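Local atomic coordinates of porin B (Pseudomonas putida, PDB entry 4GEY), a protein that forms a beta-barrel channel in the outer membrane for the uptake of sugars, and binds beta-D-glucose. Residues L367-S372 with V383-T388; N375-P380 with G417-V422; F398-T401 with T405-P408; E51-L56 with D164-A169. The protein carries 2 engineered substitutions. One frame throughout, in Å; residues are numbered along the deposited sequence.

Overall arrangement
Contacts 1 and 2, both partly buried, lie at one end of the porin barrel, in the connections that precede strand 388-399 and follow strand 404-414. They touch each other through Q386, R387, G417 and G418 and meet the same detergent, yet contact 1 rests on an asparagine bonded to backbone and contact 2 on a tyrosine face. Contact 3, about 44 Å from contact 1 between centres, is the opposite end of the hairpin: a surface contact of backbone bonds and apolar side chains against detergent. Contact 4 is the buried one, a polar meeting of the barrel wall with a loop, joined to contact 3 by a long, weak ion pair of D164 with R407.

Contact 1: L367-S372 with V383-T388; sequences LLNAQS and VPLQRT. With DMU (decyl-beta-D-maltopyranoside), chain L.
N369 holds the backbone of V383 with both ends of its carboxamide, tying the end of helix 359-372 to the connection that leads into strand 388-399 of the porin barrel. OD1 of N369 takes the N-H of V383 at 2.9 Å, on a lone pair and in the carbonyl plane; ND2 of N369 gives a hydrogen to O of V383 at 3.1 Å. Asparagine suits the place because its amide sets an acceptor and a donor side by side, as a peptide group would, so one side chain pairs with both polar atoms of one residue. A chi1 of -66°, with CG beside the helix backbone N, turns this amide to the loop. Apolar groups border the polar pair: L385 brings CD2 to 4.0 Å from ND2 of N369, and CD2 of L368 comes to 4.5 Å from CG1 of V383. Further out, A365 of the same helix touches both V383 and L385. Backbone bonds of R387 to V357 and G418 fix the loop as it enters the barrel. There one face of the R387 guanidinium lies against the sugar head of the detergent; NE of R387 comes closest, 3.4 Å from C10 of DMU.

Contact 2: N375-P380 with G417-V422; sequences NDYDNP and GGVDEV. With DMU (decyl-beta-D-maltopyranoside), chain L.
Two type I beta turns meet here, D376 to N379 and V419 to V422, with Y377 of the first lying against E421 of the second. CB of E421 stands almost exactly over the middle of the Y377 ring, 3.6 Å from its centroid and 8° off the normal, a CH-pi contact made by the aliphatic root of an acidic residue. CG of E421, anti to its carbonyl carbon (chi1 -72°), stays near the ring, 4.0 Å from CG of Y377, and the bend at chi2 carries the carboxylate off the ring. CG1 of V419 approaches CE1 of Y377 at 3.9 Å, and CG2 of V422 lies 3.5 Å from OH of Y377. A tyrosine fits because its flat body can pack on these aliphatic groups while its hydroxyl is hydrogen-bonded to D110; R112 adds a cation-pi contact and bonds the carbonyl oxygens of Y377 and N379. The contact thus joins two long connections of the porin barrel, one before strand 388-399 and the other before strand 425-435. The first turn is reinforced by an Asx turn, in which OD1 of D376 accepts from N of D378 at 3.0 Å. The second follows G417 and G418, whose positive phi angles suit glycine. On its far flank D420 is hydrogen-bonded to the bound detergent: O6 of DMU donates to OD2 of D420 at 2.9 Å, and O55 of DMU sits 2.7 Å from OD1 of D420. S415 is hydrogen-bonded to the same OD1.

Contact 3: F398-T401 with T405-P408; sequences FHVT and TVRP. With C8E ((hydroxyethyloxy)tri(ethyloxy)octane), chain E; C8E ((hydroxyethyloxy)tri(ethyloxy)octane), chain D.
With CG swung anti to its carbonyl carbon (chi1 -59°), F398 lays the edge of its ring along the neighbouring strand, where CE2 of F398 meets CG of P408 at 3.7 Å. T405 holds its methyl anti to the backbone N, and this places CG2 of T405 beside O of F398. Between these groups runs the backbone: N of F398 donates to O of V406 at 2.8 Å, and N of V406 returns a bond to O of F398 at 3.1 Å. The two residues are therefore a hydrogen-bonded antiparallel pair, near the turn of the beta hairpin made by strands 388-399 and 404-414 of the barrel. The face that carries F398 and V406 is apolar, as suits a wall turned to lipid; at the turn, CG2 of V400 packs on CG2 of V406 at 4.0 Å. The ring of F398 also meets that of Y396, consistent with the aromatic belt of outer membrane barrels. Detergent lies against this surface: CZ of F398 is 3.4 Å from C19 of one C8E, and CB of P408 is 3.7 Å from C5 of another. Charge goes to the other side, where R407 is hydrogen-bonded to Q433 through NH1.

Contact 4: E51-L56 with D164-A169; sequences EVAGNL and DFQNLA
Q166 and E51 lie alongside one another, running opposite ways, with amide and carboxylate planes only 14° apart, and they supply most of the surface buried here. Q166 stretches out from its loop with CG anti to the backbone N (chi1 -176°) and an extended chain beyond, far enough for NE2 of Q166 to donate to O of V52 at 2.8 Å. The bond is straight at the hydrogen (166°), and V52 O lies close to the plane of the Q166 amide, but the donor comes from well above the carbonyl plane of V52. Glutamine is apt because it combines the length to reach the strand with an N-H to offer it. Alongside, CG of E51 packs at 3.7 Å from OE1 of Q166, so methylene meets amide, while the carboxylate of E51 turns elsewhere: its OE1 accepts from the backbone N of V122, a residue of the glucose pocket. The small A53 leaves room for the amide, its CB 3.9 Å from NE2 of Q166. V52 itself points away from the loop and touches detergent, as a valine on the membrane side should. Behind Q166, the carboxylate of E393 receives the backbone N-H groups of Q166 and N167, and N167 forms an Asx turn to A169 N. A buried loop bonded in this way to the inner side of a strand is consistent with the inward-folded loops that narrow porin channels.

Contact 1: L367-S372 with V383-T388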
# COMPACT_ATOMS: atom_id res chain seq x y z
N LEU A 367 -9.20 16.90 25.66
CA LEU A 367 -9.23 16.57 27.07
C LEU A 367 -7.85 16.57 27.71
O LEU A 367 -7.67 17.14 28.79
CB LEU A 367 -9.87 15.20 27.25
CG LEU A 367 -11.15 15.16 28.07
CD1 LEU A 367 -11.98 16.41 27.82
CD2 LEU A 367 -11.91 13.90 27.70
N LEU A 368 -6.89 15.91 27.06
CA LEU A 368 -5.49 15.89 27.51
C LEU A 368 -4.96 17.31 27.73
O LEU A 368 -4.36 17.61 28.77
CB LEU A 368 -4.61 15.18 26.48
CG LEU A 368 -4.13 13.74 26.65
CD1 LEU A 368 -4.90 13.00 27.71
CD2 LEU A 368 -4.21 12.99 25.32
N ASN A 369 -5.21 18.18 26.75
CA ASN A 369 -4.71 19.55 26.81
C ASN A 369 -5.38 20.32 27.93
O ASN A 369 -4.75 21.14 28.61
CB ASN A 369 -4.91 20.26 25.49
CG ASN A 369 -4.07 19.67 24.36
OD1 ASN A 369 -2.98 19.15 24.59
ND2 ASN A 369 -4.58 19.76 23.13
N ALA A 370 -6.67 20.05 28.11
CA ALA A 370 -7.47 20.66 29.15
C ALA A 370 -6.96 20.27 30.53
O ALA A 370 -6.90 21.09 31.46
CB ALA A 370 -8.91 20.25 28.99
N GLN A 371 -6.56 19.01 30.67
CA GLN A 371 -6.12 18.51 31.95
C GLN A 371 -4.66 18.81 32.24
O GLN A 371 -4.28 18.90 33.39
CB GLN A 371 -6.43 17.02 32.07
CG GLN A 371 -7.91 16.69 31.85
CD GLN A 371 -8.86 17.49 32.76
OE1 GLN A 371 -9.67 18.30 32.28
NE2 GLN A 371 -8.79 17.24 34.05
N SER A 372 -3.84 18.98 31.21
CA SER A 372 -2.46 19.38 31.45
C SER A 372 -2.34 20.89 31.62
O SER A 372 -1.32 21.39 32.07
CB SER A 372 -1.54 18.93 30.33
OG SER A 372 -1.79 19.66 29.15
N VAL A 383 -0.77 18.53 22.77
CA VAL A 383 -1.06 17.37 21.93
C VAL A 383 -1.96 17.76 20.77
O VAL A 383 -3.15 18.01 20.95
CB VAL A 383 -1.72 16.27 22.78
CG1 VAL A 383 -2.19 15.08 21.92
CG2 VAL A 383 -0.75 15.83 23.87
N PRO A 384 -1.39 17.81 19.56
CA PRO A 384 -2.08 18.31 18.36
C PRO A 384 -3.42 17.67 18.10
O PRO A 384 -3.59 16.48 18.33
CB PRO A 384 -1.10 17.98 17.23
CG PRO A 384 0.26 18.09 17.91
CD PRO A 384 0.03 17.53 19.31
N LEU A 385 -4.37 18.48 17.63
CA LEU A 385 -5.71 18.03 17.32
C LEU A 385 -5.71 17.51 15.89
O LEU A 385 -5.51 18.26 14.94
CB LEU A 385 -6.72 19.18 17.46
CG LEU A 385 -6.90 19.86 18.84
CD1 LEU A 385 -8.21 20.61 18.87
CD2 LEU A 385 -6.85 18.86 19.98
N GLN A 386 -5.91 16.21 15.75
CA GLN A 386 -5.86 15.59 14.44
C GLN A 386 -7.24 15.52 13.80
O GLN A 386 -8.15 14.92 14.35
CB GLN A 386 -5.24 14.21 14.52
CG GLN A 386 -3.79 14.25 14.89
CD GLN A 386 -3.16 12.89 14.88
OE1 GLN A 386 -3.42 12.07 15.76
NE2 GLN A 386 -2.32 12.64 13.89
N ARG A 387 -7.36 16.12 12.62
CA ARG A 387 -8.65 16.29 11.97
C ARG A 387 -8.72 15.62 10.59
O ARG A 387 -9.26 14.53 10.46
CB ARG A 387 -9.04 17.78 11.93
CG ARG A 387 -8.51 18.57 13.13
CD ARG A 387 -8.85 20.06 13.09
NE ARG A 387 -10.05 20.38 13.86
CZ ARG A 387 -10.06 21.13 14.95
NH1 ARG A 387 -8.94 21.66 15.42
NH2 ARG A 387 -11.21 21.35 15.58
N THR A 388 -8.20 16.25 9.55
CA THR A 388 -8.30 15.68 8.20
C THR A 388 -7.09 16.06 7.36
O THR A 388 -6.76 17.23 7.25
CB THR A 388 -9.57 16.15 7.46
OG1 THR A 388 -10.71 16.02 8.32
CG2 THR A 388 -9.78 15.34 6.20
C1 DMU L . -10.24 21.39 6.90
C2 DMU L . -10.42 21.27 8.33
C3 DMU L . -10.87 22.43 9.15
C4 DMU L . -11.56 23.55 8.35
O5 DMU L . -10.76 23.76 7.05
C6 DMU L . -10.75 22.57 6.23
O7 DMU L . -11.80 21.99 10.17
O16 DMU L . -10.07 22.86 5.00
C18 DMU L . -10.71 22.54 3.77
C19 DMU L . -9.84 22.49 2.48
C22 DMU L . -9.53 21.11 1.79
C25 DMU L . -8.65 21.16 0.54
C28 DMU L . -8.02 19.90 -0.02
C31 DMU L . -6.79 20.07 -0.88
C34 DMU L . -6.28 18.92 -1.72
C37 DMU L . -4.81 18.74 -1.89
O49 DMU L . -10.85 20.17 6.31
O55 DMU L . -9.22 20.62 8.89
C57 DMU L . -11.69 24.72 9.02
O61 DMU L . -11.57 25.89 8.28
C5 DMU L . -12.71 22.65 12.30
C7 DMU L . -12.86 24.01 12.71
C8 DMU L . -11.65 24.58 13.32
C9 DMU L . -10.43 24.55 12.37
O1 DMU L . -10.44 23.26 11.53
C10 DMU L . -11.51 22.30 11.52
O2 DMU L . -11.88 25.91 13.68
O3 DMU L . -13.92 22.24 11.58
O4 DMU L . -13.96 24.06 13.67
C11 DMU L . -9.29 24.61 13.04
O6 DMU L . -8.11 24.60 12.31

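Contact 2: N375-P380 with G417-V422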
# COMPACT_ATOMS: atom_id res chain seq x y z
N ASN A 375 -2.30 24.91 26.44
CA ASN A 375 -3.27 25.28 25.41
C ASN A 375 -2.64 25.85 24.16
O ASN A 375 -3.32 26.06 23.16
CB ASN A 375 -4.34 26.22 25.97
CG ASN A 375 -3.85 27.64 26.13
OD1 ASN A 375 -2.64 27.89 26.19
ND2 ASN A 375 -4.78 28.57 26.23
N ASP A 376 -1.34 26.10 24.25
CA ASP A 376 -0.56 26.62 23.14
C ASP A 376 0.05 25.49 22.29
O ASP A 376 0.85 24.69 22.79
CB ASP A 376 0.54 27.52 23.70
CG ASP A 376 1.46 28.06 22.62
OD1 ASP A 376 1.10 27.98 21.42
OD2 ASP A 376 2.55 28.58 22.99
N TYR A 377 -0.31 25.45 21.01
CA TYR A 377 0.22 24.47 20.06
C TYR A 377 1.75 24.43 19.94
O TYR A 377 2.33 23.40 19.59
CB TYR A 377 -0.41 24.69 18.67
CG TYR A 377 0.30 23.96 17.56
CD1 TYR A 377 -0.03 22.64 17.25
CD2 TYR A 377 1.30 24.58 16.82
CE1 TYR A 377 0.63 21.96 16.23
CE2 TYR A 377 1.95 23.92 15.80
CZ TYR A 377 1.62 22.61 15.51
OH TYR A 377 2.28 21.96 14.50
N ASP A 378 2.41 25.55 20.20
CA ASP A 378 3.86 25.62 20.07
C ASP A 378 4.54 25.03 21.30
O ASP A 378 5.77 24.97 21.37
CB ASP A 378 4.33 27.07 19.92
CG ASP A 378 3.77 27.74 18.69
OD1 ASP A 378 3.77 27.13 17.60
OD2 ASP A 378 3.33 28.90 18.84
N ASN A 379 3.76 24.64 22.29
CA ASN A 379 4.34 24.05 23.48
C ASN A 379 4.47 22.54 23.28
O ASN A 379 3.48 21.87 22.98
CB ASN A 379 3.49 24.36 24.69
CG ASN A 379 4.19 24.05 25.99
OD1 ASN A 379 4.69 22.95 26.20
ND2 ASN A 379 4.23 25.03 26.89
N PRO A 380 5.70 22.00 23.40
CA PRO A 380 6.01 20.58 23.20
C PRO A 380 5.06 19.62 23.92
O PRO A 380 4.79 18.54 23.40
CB PRO A 380 7.41 20.45 23.78
CG PRO A 380 8.02 21.77 23.51
CD PRO A 380 6.92 22.77 23.71
N GLY A 417 -0.67 14.98 8.96
CA GLY A 417 -1.15 14.36 10.19
C GLY A 417 -2.52 14.83 10.64
O GLY A 417 -2.92 14.57 11.78
N GLY A 418 -3.25 15.51 9.76
CA GLY A 418 -4.57 16.02 10.11
C GLY A 418 -4.49 17.33 10.89
O GLY A 418 -5.51 17.87 11.33
N VAL A 419 -3.28 17.84 11.06
CA VAL A 419 -3.06 18.99 11.90
C VAL A 419 -3.11 20.31 11.14
O VAL A 419 -2.18 20.67 10.42
CB VAL A 419 -1.75 18.88 12.67
CG1 VAL A 419 -1.59 20.07 13.60
CG2 VAL A 419 -1.75 17.59 13.46
N ASP A 420 -4.20 21.04 11.34
CA ASP A 420 -4.42 22.30 10.65
C ASP A 420 -3.36 23.34 10.95
O ASP A 420 -3.19 24.29 10.20
CB ASP A 420 -5.80 22.84 10.98
CG ASP A 420 -6.90 22.03 10.34
OD1 ASP A 420 -6.61 21.28 9.38
OD2 ASP A 420 -8.05 22.13 10.80
N GLU A 421 -2.65 23.14 12.05
CA GLU A 421 -1.62 24.10 12.45
C GLU A 421 -0.32 23.92 11.66
O GLU A 421 0.59 24.73 11.80
CB GLU A 421 -1.37 24.04 13.96
CG GLU A 421 -2.53 24.63 14.80
CD GLU A 421 -3.86 23.87 14.64
OE1 GLU A 421 -3.83 22.63 14.46
OE2 GLU A 421 -4.93 24.53 14.67
N VAL A 422 -0.26 22.88 10.84
CA VAL A 422 0.93 22.64 10.02
C VAL A 422 0.64 23.15 8.63
O VAL A 422 -0.37 22.79 8.03
CB VAL A 422 1.29 21.12 9.95
CG1 VAL A 422 2.38 20.89 8.93
CG2 VAL A 422 1.70 20.58 11.32
C1 DMU L . -10.24 21.39 6.90
C2 DMU L . -10.42 21.27 8.33
C3 DMU L . -10.87 22.43 9.15
C4 DMU L . -11.56 23.55 8.35
O5 DMU L . -10.76 23.76 7.05
C6 DMU L . -10.75 22.57 6.23
O7 DMU L . -11.80 21.99 10.17
O16 DMU L . -10.07 22.86 5.00
C18 DMU L . -10.71 22.54 3.77
C19 DMU L . -9.84 22.49 2.48
C22 DMU L . -9.53 21.11 1.79
C25 DMU L . -8.65 21.16 0.54
C28 DMU L . -8.02 19.90 -0.02
C31 DMU L . -6.79 20.07 -0.88
C34 DMU L . -6.28 18.92 -1.72
C37 DMU L . -4.81 18.74 -1.89
O49 DMU L . -10.85 20.17 6.31
O55 DMU L . -9.22 20.62 8.89
C57 DMU L . -11.69 24.72 9.02
O61 DMU L . -11.57 25.89 8.28
C5 DMU L . -12.71 22.65 12.30
C7 DMU L . -12.86 24.01 12.71
C8 DMU L . -11.65 24.58 13.32
C9 DMU L . -10.43 24.55 12.37
O1 DMU L . -10.44 23.26 11.53
C10 DMU L . -11.51 22.30 11.52
O2 DMU L . -11.88 25.91 13.68
O3 DMU L . -13.92 22.24 11.58
O4 DMU L . -13.96 24.06 13.67
C11 DMU L . -9.29 24.61 13.04
O6 DMU L . -8.11 24.60 12.31

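Contact 3: F398-T401 with T405-P408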
# COMPACT_ATOMS: atom_id res chain seq x y z
N PHE A 398 8.10 8.73 -17.76
CA PHE A 398 8.81 8.49 -19.01
C PHE A 398 9.07 7.01 -19.13
O PHE A 398 9.64 6.39 -18.23
CB PHE A 398 10.16 9.22 -19.08
CG PHE A 398 10.07 10.71 -18.95
CD1 PHE A 398 9.91 11.51 -20.07
CD2 PHE A 398 10.19 11.32 -17.70
CE1 PHE A 398 9.85 12.90 -19.95
CE2 PHE A 398 10.12 12.71 -17.57
CZ PHE A 398 9.95 13.50 -18.69
N HIS A 399 8.62 6.43 -20.23
CA HIS A 399 8.94 5.04 -20.53
C HIS A 399 10.29 5.03 -21.24
O HIS A 399 10.36 5.10 -22.46
CB HIS A 399 7.85 4.42 -21.41
CG HIS A 399 8.11 3.00 -21.77
ND1 HIS A 399 9.02 2.63 -22.73
CD2 HIS A 399 7.58 1.85 -21.29
CE1 HIS A 399 9.04 1.31 -22.83
NE2 HIS A 399 8.18 0.81 -21.96
N VAL A 400 11.37 4.97 -20.47
CA VAL A 400 12.71 4.99 -21.03
C VAL A 400 12.98 3.73 -21.83
O VAL A 400 13.28 3.79 -23.01
CB VAL A 400 13.81 5.15 -19.94
CG1 VAL A 400 15.12 5.56 -20.62
CG2 VAL A 400 13.43 6.16 -18.91
N THR A 401 12.89 2.59 -21.15
CA THR A 401 12.92 1.28 -21.81
C THR A 401 11.79 0.42 -21.27
O THR A 401 10.97 0.89 -20.48
CB THR A 401 14.25 0.54 -21.59
OG1 THR A 401 14.44 0.28 -20.19
CG2 THR A 401 15.42 1.36 -22.13
N THR A 405 11.49 2.85 -16.03
CA THR A 405 10.54 3.95 -16.04
C THR A 405 10.97 4.99 -15.00
O THR A 405 11.34 4.65 -13.88
CB THR A 405 9.08 3.49 -15.74
OG1 THR A 405 8.71 2.43 -16.63
CG2 THR A 405 8.10 4.66 -15.90
N VAL A 406 10.90 6.25 -15.38
CA VAL A 406 11.33 7.34 -14.54
C VAL A 406 10.16 8.29 -14.42
O VAL A 406 9.69 8.82 -15.44
CB VAL A 406 12.55 8.06 -15.20
CG1 VAL A 406 12.80 9.42 -14.60
CG2 VAL A 406 13.79 7.19 -15.10
N ARG A 407 9.63 8.48 -13.21
CA ARG A 407 8.54 9.46 -13.07
C ARG A 407 8.70 10.55 -12.04
O ARG A 407 8.53 10.33 -10.85
CB ARG A 407 7.13 8.82 -12.97
CG ARG A 407 7.01 7.61 -12.13
CD ARG A 407 5.55 7.24 -11.96
NE ARG A 407 5.02 6.50 -13.10
CZ ARG A 407 5.22 5.20 -13.28
NH1 ARG A 407 5.95 4.51 -12.41
NH2 ARG A 407 4.71 4.58 -14.34
N PRO A 408 9.06 11.75 -12.51
CA PRO A 408 8.99 12.94 -11.67
C PRO A 408 7.56 13.18 -11.24
O PRO A 408 6.61 12.90 -11.99
CB PRO A 408 9.47 14.06 -12.60
CG PRO A 408 9.37 13.49 -13.99
CD PRO A 408 9.64 12.04 -13.84
C10 C8E E . 8.22 15.90 -27.37
C11 C8E E . 9.22 15.29 -26.39
O12 C8E E . 8.57 14.83 -25.23
C13 C8E E . 8.02 15.87 -24.45
C14 C8E E . 8.48 15.78 -22.99
O15 C8E E . 7.35 15.59 -22.16
C16 C8E E . 7.20 16.57 -21.15
C17 C8E E . 8.15 16.34 -19.97
O18 C8E E . 7.54 16.79 -18.78
C19 C8E E . 8.02 16.14 -17.62
C20 C8E E . 8.03 17.13 -16.46
O21 C8E E . 9.36 17.41 -16.08
C1 C8E D . 11.13 16.17 -10.10
C2 C8E D . 10.21 17.27 -9.58
C3 C8E D . 9.60 18.06 -10.73
C4 C8E D . 8.08 17.96 -10.68
C5 C8E D . 7.50 17.04 -11.76
C6 C8E D . 6.40 17.69 -12.59
C7 C8E D . 5.34 16.69 -13.03
C8 C8E D . 4.06 17.41 -13.46
O9 C8E D . 3.96 17.55 -14.87
C10 C8E D . 2.82 16.92 -15.45
C11 C8E D . 2.30 17.70 -16.67
O12 C8E D . 3.29 17.90 -17.67
C13 C8E D . 2.75 17.84 -18.99
C14 C8E D . 3.82 17.47 -20.04
O15 C8E D . 3.50 18.00 -21.32
C16 C8E D . 3.48 17.03 -22.35
C17 C8E D . 4.52 17.30 -23.44
O18 C8E D . 4.47 16.30 -24.45
C19 C8E D . 4.11 16.76 -25.74
C20 C8E D . 4.75 15.84 -26.78
O21 C8E D . 5.17 16.55 -27.92

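Contact 4: E51-L56 with D164-A169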
# COMPACT_ATOMS: atom_id res chain seq x y z
N GLU A 51 12.85 6.06 -4.63
CA GLU A 51 12.06 7.28 -4.48
C GLU A 51 12.81 8.44 -3.80
O GLU A 51 13.30 8.29 -2.67
CB GLU A 51 10.76 6.98 -3.74
CG GLU A 51 9.68 6.41 -4.63
CD GLU A 51 8.72 5.49 -3.90
OE1 GLU A 51 8.59 5.62 -2.65
OE2 GLU A 51 8.11 4.64 -4.57
N VAL A 52 12.87 9.58 -4.48
CA VAL A 52 13.47 10.79 -3.92
C VAL A 52 12.39 11.79 -3.55
O VAL A 52 11.41 11.93 -4.28
CB VAL A 52 14.36 11.50 -4.96
CG1 VAL A 52 14.99 12.75 -4.36
CG2 VAL A 52 15.43 10.56 -5.47
N ALA A 53 12.56 12.48 -2.43
CA ALA A 53 11.63 13.55 -2.06
C ALA A 53 12.33 14.73 -1.38
O ALA A 53 13.20 14.55 -0.52
CB ALA A 53 10.53 13.02 -1.18
N GLY A 54 11.95 15.93 -1.78
CA GLY A 54 12.51 17.13 -1.20
C GLY A 54 11.43 18.17 -0.99
O GLY A 54 10.59 18.37 -1.87
N ASN A 55 11.43 18.81 0.17
CA ASN A 55 10.42 19.82 0.46
C ASN A 55 10.74 21.13 -0.24
O ASN A 55 11.88 21.58 -0.24
CB ASN A 55 10.26 20.02 1.97
CG ASN A 55 11.56 20.36 2.67
OD1 ASN A 55 12.62 19.78 2.39
ND2 ASN A 55 11.49 21.33 3.59
N LEU A 56 9.72 21.71 -0.87
CA LEU A 56 9.89 22.96 -1.60
C LEU A 56 9.28 24.13 -0.84
O LEU A 56 9.75 25.27 -0.94
CB LEU A 56 9.26 22.86 -2.99
CG LEU A 56 9.92 21.85 -3.92
CD1 LEU A 56 9.01 21.54 -5.08
CD2 LEU A 56 11.22 22.40 -4.42
N ASP A 164 2.11 3.08 -8.91
CA ASP A 164 2.87 3.93 -9.81
C ASP A 164 3.11 5.31 -9.18
O ASP A 164 4.18 5.90 -9.40
CB ASP A 164 2.20 4.04 -11.17
CG ASP A 164 2.38 2.79 -12.00
OD1 ASP A 164 3.41 2.10 -11.81
OD2 ASP A 164 1.50 2.49 -12.85
N PHE A 165 2.15 5.80 -8.40
CA PHE A 165 2.29 7.08 -7.70
C PHE A 165 3.41 6.97 -6.66
O PHE A 165 3.79 5.87 -6.28
CB PHE A 165 0.98 7.50 -7.02
CG PHE A 165 -0.07 8.02 -7.98
CD1 PHE A 165 -0.94 7.14 -8.63
CD2 PHE A 165 -0.21 9.38 -8.21
CE1 PHE A 165 -1.90 7.61 -9.50
CE2 PHE A 165 -1.18 9.87 -9.09
CZ PHE A 165 -2.03 8.98 -9.73
N GLN A 166 3.95 8.09 -6.20
CA GLN A 166 4.97 8.03 -5.17
C GLN A 166 4.32 8.13 -3.79
O GLN A 166 4.79 7.54 -2.81
CB GLN A 166 6.00 9.15 -5.35
CG GLN A 166 7.14 9.08 -4.34
CD GLN A 166 8.37 9.85 -4.79
OE1 GLN A 166 8.82 9.72 -5.93
NE2 GLN A 166 8.91 10.66 -3.90
N ASN A 167 3.23 8.90 -3.73
CA ASN A 167 2.52 9.12 -2.49
C ASN A 167 1.72 7.88 -2.05
O ASN A 167 0.99 7.30 -2.84
CB ASN A 167 1.59 10.31 -2.66
CG ASN A 167 1.01 10.79 -1.36
OD1 ASN A 167 0.13 10.16 -0.78
ND2 ASN A 167 1.49 11.93 -0.89
N LEU A 168 1.87 7.50 -0.79
CA LEU A 168 1.27 6.27 -0.25
C LEU A 168 -0.21 6.19 -0.51
O LEU A 168 -0.72 5.11 -0.79
CB LEU A 168 1.52 6.16 1.26
CG LEU A 168 2.05 4.85 1.82
CD1 LEU A 168 1.70 4.73 3.29
CD2 LEU A 168 1.58 3.64 1.05
N ALA A 169 -0.90 7.32 -0.41
CA ALA A 169 -2.35 7.36 -0.58
C ALA A 169 -2.80 6.82 -1.94
O ALA A 169 -3.99 6.49 -2.11
CB ALA A 169 -2.84 8.77 -0.40